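Local coordinates for ABC transporter, substrate-binding protein (Streptococcus pneumoniae, PDB 5G5Y) that binds short- and long-chain fructooligosaccharides, preferring tetrasaccharides and larger, as the solute-binding component of the FusABC-MsmK importer, at residues N189-K195 against Y447-A451; A222-K228 against W463-K467; D441-I446 against E469-L475. All blocks are in the same frame, centred on the assembly; numbering follows the deposited sequence.

Interaction 1: N189-K195 against Y447-A451; sequences NGNEDFK and YRKRA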
loop_
_atom_site.group_PDB
_atom_site.type_symbol
_atom_site.label_atom_id
_atom_site.label_comp_id
_atom_site.label_asym_id
_atom_site.label_seq_id
_atom_site.Cartn_x
_atom_site.Cartn_y
_atom_site.Cartn_z
ATOM N N ASN A 189 5.192 -7.170 -10.146
ATOM C CA ASN A 189 4.470 -6.339 -9.213
ATOM C C ASN A 189 5.486 -5.569 -8.338
ATOM O O ASN A 189 6.662 -5.992 -8.152
ATOM C CB ASN A 189 3.492 -7.122 -8.322
ATOM C CG ASN A 189 2.241 -7.671 -9.072
ATOM O OD1 ASN A 189 1.615 -7.069 -10.030
ATOM N ND2 ASN A 189 1.852 -8.862 -8.625
ATOM N N GLY A 190 5.039 -4.434 -7.847
ATOM C CA GLY A 190 5.656 -3.748 -6.727
ATOM C C GLY A 190 6.426 -2.497 -7.067
ATOM O O GLY A 190 6.409 -1.972 -8.203
ATOM N N ASN A 191 7.174 -2.036 -6.072
ATOM C CA ASN A 191 7.696 -0.665 -6.090
ATOM C C ASN A 191 8.866 -0.394 -7.027
ATOM O O ASN A 191 9.207 0.767 -7.256
ATOM C CB ASN A 191 8.071 -0.265 -4.661
ATOM C CG ASN A 191 6.903 -0.370 -3.693
ATOM O OD1 ASN A 191 5.728 -0.364 -4.097
ATOM N ND2 ASN A 191 7.216 -0.472 -2.405
ATOM N N GLU A 192 9.484 -1.445 -7.543
ATOM C CA GLU A 192 10.679 -1.376 -8.350
ATOM C C GLU A 192 10.431 -1.700 -9.823
ATOM O O GLU A 192 11.357 -1.765 -10.607
ATOM C CB GLU A 192 11.772 -2.279 -7.738
ATOM C CG GLU A 192 12.352 -1.766 -6.421
ATOM C CD GLU A 192 11.422 -1.843 -5.244
ATOM O OE1 GLU A 192 10.819 -2.895 -5.020
ATOM O OE2 GLU A 192 11.260 -0.855 -4.524
ATOM N N ASP A 193 9.179 -1.852 -10.222
ATOM C CA ASP A 193 8.842 -2.118 -11.606
ATOM C C ASP A 193 8.789 -0.830 -12.441
ATOM O O ASP A 193 8.548 0.235 -11.893
ATOM C CB ASP A 193 7.473 -2.814 -11.678
ATOM C CG ASP A 193 7.170 -3.335 -13.073
ATOM O OD1 ASP A 193 8.057 -4.034 -13.618
ATOM O OD2 ASP A 193 6.125 -2.991 -13.688
ATOM N N PHE A 194 8.917 -0.951 -13.772
ATOM C CA PHE A 194 8.923 0.171 -14.686
ATOM C C PHE A 194 7.540 0.674 -15.132
ATOM O O PHE A 194 7.473 1.645 -15.883
ATOM C CB PHE A 194 9.781 -0.130 -15.971
ATOM C CG PHE A 194 9.322 -1.327 -16.758
ATOM C CD1 PHE A 194 8.196 -1.275 -17.565
ATOM C CD2 PHE A 194 9.984 -2.539 -16.641
ATOM C CE1 PHE A 194 7.763 -2.405 -18.253
ATOM C CE2 PHE A 194 9.546 -3.662 -17.335
ATOM C CZ PHE A 194 8.449 -3.585 -18.158
ATOM N N LYS A 195 6.455 -0.001 -14.734
ATOM C CA LYS A 195 5.132 0.218 -15.356
ATOM C C LYS A 195 4.619 1.673 -15.202
ATOM O O LYS A 195 3.801 2.134 -16.020
ATOM C CB LYS A 195 4.086 -0.824 -14.906
ATOM C CG LYS A 195 3.651 -0.692 -13.441
ATOM C CD LYS A 195 2.462 -1.580 -13.077
ATOM C CE LYS A 195 2.663 -3.066 -13.380
ATOM N NZ LYS A 195 3.675 -3.661 -12.453
ATOM N N TYR A 447 2.888 -11.065 -17.134
ATOM C CA TYR A 447 4.287 -10.674 -16.940
ATOM C C TYR A 447 5.250 -11.489 -17.806
ATOM O O TYR A 447 6.253 -10.966 -18.240
ATOM C CB TYR A 447 4.680 -10.698 -15.480
ATOM C CG TYR A 447 4.117 -9.522 -14.664
ATOM C CD1 TYR A 447 4.186 -8.207 -15.123
ATOM C CD2 TYR A 447 3.511 -9.736 -13.434
ATOM C CE1 TYR A 447 3.655 -7.150 -14.372
ATOM C CE2 TYR A 447 2.984 -8.693 -12.678
ATOM C CZ TYR A 447 3.071 -7.397 -13.156
ATOM O OH TYR A 447 2.580 -6.359 -12.407
ATOM N N ARG A 448 4.962 -12.755 -18.030
ATOM C CA ARG A 448 5.831 -13.565 -18.892
ATOM C C ARG A 448 5.868 -12.984 -20.315
ATOM O O ARG A 448 6.938 -12.797 -20.877
ATOM C CB ARG A 448 5.387 -15.025 -18.923
ATOM C CG ARG A 448 6.325 -15.891 -19.783
ATOM C CD ARG A 448 5.972 -17.372 -19.775
ATOM N NE ARG A 448 4.688 -17.733 -20.381
ATOM C CZ ARG A 448 4.447 -17.906 -21.685
ATOM N NH1 ARG A 448 5.379 -17.680 -22.617
ATOM N NH2 ARG A 448 3.232 -18.309 -22.073
ATOM N N LYS A 449 4.707 -12.670 -20.882
ATOM C CA LYS A 449 4.651 -12.140 -22.225
ATOM C C LYS A 449 5.327 -10.769 -22.292
ATOM O O LYS A 449 6.087 -10.497 -23.217
ATOM C CB LYS A 449 3.200 -12.067 -22.719
ATOM C CG LYS A 449 2.535 -13.435 -22.857
ATOM C CD LYS A 449 3.282 -14.397 -23.769
ATOM C CE LYS A 449 3.501 -13.799 -25.134
ATOM N NZ LYS A 449 4.061 -14.816 -26.045
ATOM N N ARG A 450 5.087 -9.940 -21.277
ATOM C CA ARG A 450 5.697 -8.631 -21.216
ATOM C C ARG A 450 7.243 -8.732 -21.231
ATOM O O ARG A 450 7.910 -7.988 -21.966
ATOM C CB ARG A 450 5.160 -7.854 -20.008
ATOM C CG ARG A 450 5.427 -6.381 -20.025
ATOM C CD ARG A 450 5.115 -5.754 -18.659
ATOM N NE ARG A 450 6.110 -6.070 -17.642
ATOM C CZ ARG A 450 6.291 -5.404 -16.492
ATOM N NH1 ARG A 450 5.532 -4.367 -16.166
ATOM N NH2 ARG A 450 7.273 -5.763 -15.685
ATOM N N ALA A 451 7.790 -9.649 -20.441
ATOM C CA ALA A 451 9.230 -9.849 -20.355
ATOM C C ALA A 451 9.755 -10.356 -21.714
ATOM O O ALA A 451 10.787 -9.873 -22.184
ATOM C CB ALA A 451 9.559 -10.828 -19.241
#
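R450 grips D193 end-on, NH1 and NH2 each taking one carboxylate oxygen. NH1 lies 2.9 Å from OD2 of D193 in an almost straight bond (175°) along the syn lone pair, and NH2 reaches OD1 of D193 at 2.8 Å. Carboxylate and guanidinium are nearly coplanar, 16° apart, which suits a two-pronged salt bridge. With CG anti to the backbone N (chi1 -165°) and a single bend at chi3, R450 is long enough to stretch from its helix to the 189-195 loop.

The guanidinium is also sandwiched. F194 sets CZ over the centre of one face, 3.3 Å from CZ of R450, and the ring of Y447 places CD1 over the opposite face, so the flat cation is held between two aromatic side chains as well as by its in-plane bonds.

Y447, one helical turn before R450, points its hydroxyl into the loop, where NZ of K195 donates to OH of Y447 over 2.9 Å. The same ammonium forms a salt bridge with OD2 of D193 (2.8 Å), arriving from above the carboxylate plane, whereas the guanidinium lies nearly coplanar with it. D207 gives K195 a second carboxylate partner. OD2 of D193 also accepts from the backbone N of K195, an Asx turn, and thus has three donors. K195 NZ comes within 4.2 Å of R450 NH1, and the shared carboxylate probably offsets the two positive charges.

The loop 189-195 follows strand 181-183 and includes the substrate-binding N191 in its type I turn. It rests on helix 429-455, while helix 225-239 adds Y227 and V231 against R450 and I234 against F194.

Interaction 2: A222-K228 against W463-K467; sequences ADNDNYK and WDDYK. With CA (calcium ion), chain D.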
loop_
_atom_site.group_PDB
_atom_site.type_symbol
_atom_site.label_atom_id
_atom_site.label_comp_id
_atom_site.label_asym_id
_atom_site.label_seq_id
_atom_site.Cartn_x
_atom_site.Cartn_y
_atom_site.Cartn_z
ATOM N N ALA A 222 -3.872 -3.998 -19.428
ATOM C CA ALA A 222 -2.917 -4.802 -20.142
ATOM C C ALA A 222 -3.410 -5.436 -21.464
ATOM O O ALA A 222 -2.692 -6.240 -22.040
ATOM C CB ALA A 222 -2.347 -5.840 -19.202
ATOM N N ASP A 223 -4.586 -5.057 -21.959
ATOM C CA ASP A 223 -4.992 -5.360 -23.355
ATOM C C ASP A 223 -5.237 -4.097 -24.203
ATOM O O ASP A 223 -5.855 -4.189 -25.244
ATOM C CB ASP A 223 -6.230 -6.258 -23.357
ATOM C CG ASP A 223 -7.489 -5.540 -22.866
ATOM O OD1 ASP A 223 -7.353 -4.404 -22.312
ATOM O OD2 ASP A 223 -8.584 -6.126 -23.048
ATOM N N ASN A 224 -4.753 -2.930 -23.749
ATOM C CA ASN A 224 -4.955 -1.663 -24.460
ATOM C C ASN A 224 -3.828 -1.471 -25.504
ATOM O O ASN A 224 -2.682 -1.828 -25.250
ATOM C CB ASN A 224 -4.874 -0.485 -23.478
ATOM C CG ASN A 224 -6.066 -0.406 -22.545
ATOM O OD1 ASN A 224 -7.165 -0.952 -22.827
ATOM N ND2 ASN A 224 -5.896 0.318 -21.457
ATOM N N ASP A 225 -4.154 -0.873 -26.640
ATOM C CA ASP A 225 -3.118 -0.450 -27.603
ATOM C C ASP A 225 -2.032 0.391 -26.926
ATOM O O ASP A 225 -0.871 0.320 -27.309
ATOM C CB ASP A 225 -3.738 0.348 -28.732
ATOM C CG ASP A 225 -4.643 -0.499 -29.624
ATOM O OD1 ASP A 225 -4.673 -1.751 -29.472
ATOM O OD2 ASP A 225 -5.300 0.106 -30.494
ATOM N N ASN A 226 -2.421 1.177 -25.919
ATOM C CA ASN A 226 -1.468 2.041 -25.168
ATOM C C ASN A 226 -0.416 1.242 -24.454
ATOM O O ASN A 226 0.716 1.652 -24.359
ATOM C CB ASN A 226 -2.192 2.916 -24.129
ATOM C CG ASN A 226 -3.448 3.543 -24.677
ATOM O OD1 ASN A 226 -4.428 2.820 -24.926
ATOM N ND2 ASN A 226 -3.429 4.863 -24.951
ATOM N N TYR A 227 -0.829 0.097 -23.915
ATOM C CA TYR A 227 0.050 -0.779 -23.189
ATOM C C TYR A 227 1.070 -1.413 -24.144
ATOM O O TYR A 227 2.228 -1.538 -23.797
ATOM C CB TYR A 227 -0.768 -1.856 -22.526
ATOM C CG TYR A 227 -0.039 -2.858 -21.698
ATOM C CD1 TYR A 227 0.479 -3.988 -22.281
ATOM C CD2 TYR A 227 0.057 -2.725 -20.297
ATOM C CE1 TYR A 227 1.082 -4.966 -21.516
ATOM C CE2 TYR A 227 0.709 -3.696 -19.525
ATOM C CZ TYR A 227 1.204 -4.814 -20.151
ATOM O OH TYR A 227 1.834 -5.806 -19.418
ATOM N N LYS A 228 0.595 -1.828 -25.318
ATOM C CA LYS A 228 1.469 -2.333 -26.385
ATOM C C LYS A 228 2.545 -1.288 -26.741
ATOM O O LYS A 228 3.713 -1.648 -26.848
ATOM C CB LYS A 228 0.650 -2.776 -27.601
ATOM C CG LYS A 228 1.500 -3.108 -28.813
ATOM C CD LYS A 228 0.715 -3.827 -29.885
ATOM C CE LYS A 228 -0.037 -2.887 -30.774
ATOM N NZ LYS A 228 -0.378 -3.610 -32.038
ATOM N N TRP A 463 0.416 -10.010 -30.430
ATOM C CA TRP A 463 -0.546 -9.226 -29.638
ATOM C C TRP A 463 -1.972 -9.768 -29.699
ATOM O O TRP A 463 -2.607 -9.968 -28.648
ATOM C CB TRP A 463 -0.474 -7.750 -30.031
ATOM C CG TRP A 463 -1.387 -6.836 -29.242
ATOM C CD1 TRP A 463 -2.527 -6.240 -29.684
ATOM C CD2 TRP A 463 -1.200 -6.410 -27.891
ATOM N NE1 TRP A 463 -3.075 -5.467 -28.675
ATOM C CE2 TRP A 463 -2.276 -5.556 -27.568
ATOM C CE3 TRP A 463 -0.218 -6.669 -26.913
ATOM C CZ2 TRP A 463 -2.402 -4.963 -26.313
ATOM C CZ3 TRP A 463 -0.335 -6.072 -25.676
ATOM C CH2 TRP A 463 -1.421 -5.224 -25.385
ATOM N N ASP A 464 -2.471 -10.019 -30.909
ATOM C CA ASP A 464 -3.868 -10.470 -31.077
ATOM C C ASP A 464 -4.110 -11.824 -30.403
ATOM O O ASP A 464 -5.118 -11.989 -29.681
ATOM C CB ASP A 464 -4.309 -10.483 -32.557
ATOM C CG ASP A 464 -4.633 -9.095 -33.099
ATOM O OD1 ASP A 464 -4.653 -8.094 -32.335
ATOM O OD2 ASP A 464 -4.887 -8.998 -34.321
ATOM N N ASP A 465 -3.181 -12.766 -30.550
ATOM C CA ASP A 465 -3.361 -14.071 -29.869
ATOM C C ASP A 465 -3.276 -13.956 -28.337
ATOM O O ASP A 465 -3.901 -14.720 -27.602
ATOM C CB ASP A 465 -2.334 -15.113 -30.310
ATOM C CG ASP A 465 -2.624 -15.696 -31.697
ATOM O OD1 ASP A 465 -3.701 -15.483 -32.251
ATOM O OD2 ASP A 465 -1.742 -16.389 -32.230
ATOM N N TYR A 466 -2.448 -13.033 -27.865
ATOM C CA TYR A 466 -2.328 -12.782 -26.432
ATOM C C TYR A 466 -3.642 -12.318 -25.855
ATOM O O TYR A 466 -4.052 -12.814 -24.829
ATOM C CB TYR A 466 -1.227 -11.766 -26.177
ATOM C CG TYR A 466 -1.292 -10.910 -24.917
ATOM C CD1 TYR A 466 -0.763 -11.373 -23.712
ATOM C CD2 TYR A 466 -1.775 -9.598 -24.967
ATOM C CE1 TYR A 466 -0.755 -10.578 -22.552
ATOM C CE2 TYR A 466 -1.768 -8.794 -23.829
ATOM C CZ TYR A 466 -1.255 -9.280 -22.629
ATOM O OH TYR A 466 -1.204 -8.483 -21.536
ATOM N N LYS A 467 -4.292 -11.366 -26.513
ATOM C CA LYS A 467 -5.606 -10.920 -26.057
ATOM C C LYS A 467 -6.632 -12.062 -26.066
ATOM O O LYS A 467 -7.404 -12.191 -25.125
ATOM C CB LYS A 467 -6.111 -9.746 -26.884
ATOM C CG LYS A 467 -5.302 -8.484 -26.649
ATOM C CD LYS A 467 -5.954 -7.255 -27.277
ATOM C CE LYS A 467 -6.004 -7.301 -28.799
ATOM N NZ LYS A 467 -6.766 -6.118 -29.270
HETATM CA CA CA D . -8.617 -2.364 -21.736
HETATM O O HOH W 1 -5.418 -3.813 -28.073
HETATM O O HOH W 2 1.660 -8.179 -20.828
HETATM O O HOH W 3 -10.064 -0.934 -22.861
HETATM O O HOH W 4 -10.661 -3.429 -20.567
HETATM O O HOH W 5 -9.896 -2.909 -23.791
#
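W463 lies against K228, whose aliphatic chain runs across one face of the indole. CB of K228 stands 3.8 Å from the centroid of the six-membered ring, only 4° off its normal, a CH-pi contact, while CD sits over CG of W463. The bend at chi3 then brings NZ of K228 to 4.6 Å from the centroid of the five-membered ring of W463, an off-centre cation-pi approach. A lysine suits this place because its methylenes cover the ring while the charge stays at the rim. The benzo end of the indole reaches the turn, CZ2 of W463 lying 3.3 Å from the carbonyl O of N224, and CD1 of Y227 meets the indole edge at CH2.

Beside it, Y466 donates its hydroxyl to the carbonyl O of A222 over 2.7 Å, tilted 28° from the carbonyl plane. A water joins this hydroxyl to that of Y227, whose ring is covered on one face by CA of A222.

Another water bridges the two segments: it lies in the indole plane, accepts from NE1 of W463 (2.9 Å) and from NZ of K467, and donates to O of D223 and OD1 of D225, so four groups fix its position. On the other face of W463 lie Y466 and K467 of its own helix.

The same turn holds calcium: OD1 of D223 (2.5 Å) and OD1 of N224 (2.3 Å) bind the ion, with D219, F220 and three waters completing seven ligands. Helix 459-472 therefore packs on the loop-to-helix turn of the second calcium site, just where helix 225-239 begins.

Interaction 3: D441-I446 against E469-L475; sequences DMNDYI and ELEKYGL. With ZN (zinc ion), chain H.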
loop_
_atom_site.group_PDB
_atom_site.type_symbol
_atom_site.label_atom_id
_atom_site.label_comp_id
_atom_site.label_asym_id
_atom_site.label_seq_id
_atom_site.Cartn_x
_atom_site.Cartn_y
_atom_site.Cartn_z
ATOM N N ASP A 441 -4.468 -17.688 -12.818
ATOM C CA ASP A 441 -4.218 -18.138 -14.176
ATOM C C ASP A 441 -3.519 -17.111 -15.019
ATOM O O ASP A 441 -2.650 -17.458 -15.843
ATOM C CB ASP A 441 -5.527 -18.501 -14.888
ATOM C CG ASP A 441 -6.109 -19.863 -14.453
ATOM O OD1 ASP A 441 -5.548 -20.589 -13.592
ATOM O OD2 ASP A 441 -7.148 -20.184 -15.054
ATOM N N MET A 442 -3.950 -15.847 -14.916
ATOM C CA MET A 442 -3.497 -14.849 -15.891
ATOM C C MET A 442 -2.315 -13.960 -15.460
ATOM O O MET A 442 -1.589 -13.536 -16.334
ATOM C CB MET A 442 -4.629 -14.019 -16.490
ATOM C CG MET A 442 -5.118 -12.839 -15.727
ATOM S SD MET A 442 -6.332 -11.911 -16.715
ATOM C CE MET A 442 -6.865 -10.895 -15.326
ATOM N N ASN A 443 -2.096 -13.758 -14.158
ATOM C CA ASN A 443 -1.144 -12.734 -13.696
ATOM C C ASN A 443 0.278 -13.024 -14.139
ATOM O O ASN A 443 0.951 -12.150 -14.731
ATOM C CB ASN A 443 -1.231 -12.502 -12.184
ATOM C CG ASN A 443 -2.478 -11.710 -11.794
ATOM O OD1 ASN A 443 -3.239 -11.278 -12.662
ATOM N ND2 ASN A 443 -2.680 -11.507 -10.505
ATOM N N ASP A 444 0.744 -14.238 -13.893
ATOM C CA ASP A 444 2.102 -14.630 -14.285
ATOM C C ASP A 444 2.239 -14.628 -15.801
ATOM O O ASP A 444 3.273 -14.241 -16.309
ATOM C CB ASP A 444 2.504 -16.002 -13.710
ATOM C CG ASP A 444 2.718 -15.985 -12.164
ATOM O OD1 ASP A 444 3.093 -14.951 -11.603
ATOM O OD2 ASP A 444 2.528 -17.038 -11.502
ATOM N N TYR A 445 1.187 -15.023 -16.509
ATOM C CA TYR A 445 1.169 -14.989 -17.996
ATOM C C TYR A 445 1.368 -13.575 -18.557
ATOM O O TYR A 445 2.135 -13.342 -19.504
ATOM C CB TYR A 445 -0.147 -15.595 -18.519
ATOM C CG TYR A 445 -0.342 -15.458 -19.997
ATOM C CD1 TYR A 445 0.377 -16.255 -20.895
ATOM C CD2 TYR A 445 -1.235 -14.537 -20.517
ATOM C CE1 TYR A 445 0.202 -16.111 -22.262
ATOM C CE2 TYR A 445 -1.413 -14.379 -21.872
ATOM C CZ TYR A 445 -0.679 -15.171 -22.756
ATOM O OH TYR A 445 -0.857 -15.004 -24.123
ATOM N N ILE A 446 0.648 -12.619 -17.987
ATOM C CA ILE A 446 0.792 -11.229 -18.393
ATOM C C ILE A 446 2.269 -10.765 -18.259
ATOM O O ILE A 446 2.840 -10.151 -19.180
ATOM C CB ILE A 446 -0.143 -10.319 -17.570
ATOM C CG1 ILE A 446 -1.595 -10.519 -18.025
ATOM C CG2 ILE A 446 0.257 -8.839 -17.705
ATOM C CD1 ILE A 446 -2.596 -10.013 -17.043
ATOM N N GLU A 469 -5.898 -15.204 -25.532
ATOM C CA GLU A 469 -5.498 -16.036 -24.409
ATOM C C GLU A 469 -6.053 -15.453 -23.082
ATOM O O GLU A 469 -6.537 -16.179 -22.238
ATOM C CB GLU A 469 -3.974 -16.131 -24.366
ATOM C CG GLU A 469 -3.470 -17.390 -23.813
ATOM C CD GLU A 469 -3.888 -18.630 -24.623
ATOM O OE1 GLU A 469 -4.141 -18.609 -25.838
ATOM O OE2 GLU A 469 -3.860 -19.648 -23.990
ATOM N N LEU A 470 -6.012 -14.129 -22.951
ATOM C CA LEU A 470 -6.596 -13.468 -21.804
ATOM C C LEU A 470 -8.086 -13.738 -21.695
ATOM O O LEU A 470 -8.597 -13.940 -20.592
ATOM C CB LEU A 470 -6.316 -11.948 -21.852
ATOM C CG LEU A 470 -4.882 -11.479 -21.700
ATOM C CD1 LEU A 470 -4.825 -9.955 -21.727
ATOM C CD2 LEU A 470 -4.257 -11.995 -20.432
ATOM N N GLU A 471 -8.783 -13.756 -22.824
ATOM C CA GLU A 471 -10.209 -14.100 -22.819
ATOM C C GLU A 471 -10.426 -15.568 -22.485
ATOM O O GLU A 471 -11.345 -15.873 -21.744
ATOM C CB GLU A 471 -10.923 -13.732 -24.125
ATOM C CG GLU A 471 -12.422 -14.048 -24.131
ATOM C CD GLU A 471 -13.168 -13.467 -22.911
ATOM O OE1 GLU A 471 -12.676 -12.469 -22.300
ATOM O OE2 GLU A 471 -14.239 -13.991 -22.541
ATOM N N LYS A 472 -9.585 -16.471 -22.974
ATOM C CA LYS A 472 -9.685 -17.859 -22.521
ATOM C C LYS A 472 -9.534 -18.007 -21.009
ATOM O O LYS A 472 -10.140 -18.903 -20.413
ATOM C CB LYS A 472 -8.669 -18.750 -23.212
ATOM C CG LYS A 472 -8.948 -18.956 -24.694
ATOM C CD LYS A 472 -7.724 -19.594 -25.320
ATOM C CE LYS A 472 -7.746 -19.621 -26.826
ATOM N NZ LYS A 472 -6.482 -20.281 -27.265
ATOM N N TYR A 473 -8.679 -17.167 -20.397
ATOM C CA TYR A 473 -8.534 -17.162 -18.953
ATOM C C TYR A 473 -9.666 -16.449 -18.211
ATOM O O TYR A 473 -9.686 -16.474 -16.972
ATOM C CB TYR A 473 -7.220 -16.523 -18.516
ATOM C CG TYR A 473 -5.976 -17.331 -18.777
ATOM C CD1 TYR A 473 -5.891 -18.682 -18.423
ATOM C CD2 TYR A 473 -4.870 -16.734 -19.338
ATOM C CE1 TYR A 473 -4.723 -19.397 -18.623
ATOM C CE2 TYR A 473 -3.702 -17.431 -19.535
ATOM C CZ TYR A 473 -3.630 -18.766 -19.179
ATOM O OH TYR A 473 -2.460 -19.417 -19.433
ATOM N N GLY A 474 -10.564 -15.795 -18.927
ATOM C CA GLY A 474 -11.774 -15.252 -18.327
ATOM C C GLY A 474 -11.790 -13.738 -18.146
ATOM O O GLY A 474 -12.521 -13.231 -17.281
ATOM N N LEU A 475 -10.994 -13.017 -18.938
ATOM C CA LEU A 475 -10.910 -11.567 -18.797
ATOM C C LEU A 475 -12.279 -10.877 -18.840
ATOM O O LEU A 475 -12.548 -10.005 -18.010
ATOM C CB LEU A 475 -9.982 -10.955 -19.853
ATOM C CG LEU A 475 -9.775 -9.441 -19.764
ATOM C CD1 LEU A 475 -9.161 -9.103 -18.423
ATOM C CD2 LEU A 475 -8.926 -8.965 -20.931
HETATM ZN ZN ZN H . -8.159 -21.907 -14.651
HETATM O O HOH W 6 -9.258 -18.411 -15.196
#
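Y445 and Y473 form the aromatic centre of this contact, a T-shaped pair in which the edge of Y473 meets the face of Y445. The centroids are 5.6 Å apart and the planes 67° from each other, with CE2 of Y473 lying 3.9 Å from CG of Y445. A face of the Y473 ring also lies under the carbonyl O of D441, offset toward the rim, and CB of D441 packs against CD1 of Y473 at 3.6 Å. Tyrosine suits both positions because its broad ring fills the interface.

The apolar contacts gather on L470. Its CD2 methyl touches the edge of the Y445 ring, in plane with it, and is 3.9 Å from CG1 of I446; the sulfur of M442 approaches the same methyl. M442 carries CG between its backbone N and carbonyl carbon (chi1 83°) and then runs extended, which takes CE on to CD1 of L475 while CB stays against the Y473 ring. At the other end of Y445, the hydroxyl O rests 3.3 Å from CB of E469, whose carboxylate turns away to a salt bridge with K472.

Polar links are indirect. A water donates to both OD2 of D441 (2.8 Å) and the carbonyl O of Y473, and that same carboxylate oxygen binds zinc at 2.0 Å, with H437 one turn earlier as the other protein ligand.

F220 of strand 218-220 packs against M442, I446, L470 and L475. A Schellman motif at G474, with its positive phi, turns the chain from helix 459-472 into helix 475-492, so the contact joins helix 429-455 to a helix-to-helix corner of the C-terminal helical region.

How the interactions relate
The three contacts lie close together on the same side of the chain's centre. Helix 429-455 provides one side of interactions 1 and 3 from adjoining segments, helix 459-472 provides one side of interactions 2 and 3, and the beginning of helix 225-239 fits against both. Interactions 2 and 3 have centres about 12 Å apart and touch directly, CA of Y466 lying 3.5 Å from OH of Y445 and OD2 of D223 3.6 Å from CD2 of L475. Interactions 1 and 2 meet where CD of R450 packs on OH of Y227, at 3.4 Å. Packing thus runs from the calcium ligand D223 to the loop bearing substrate-binding N191.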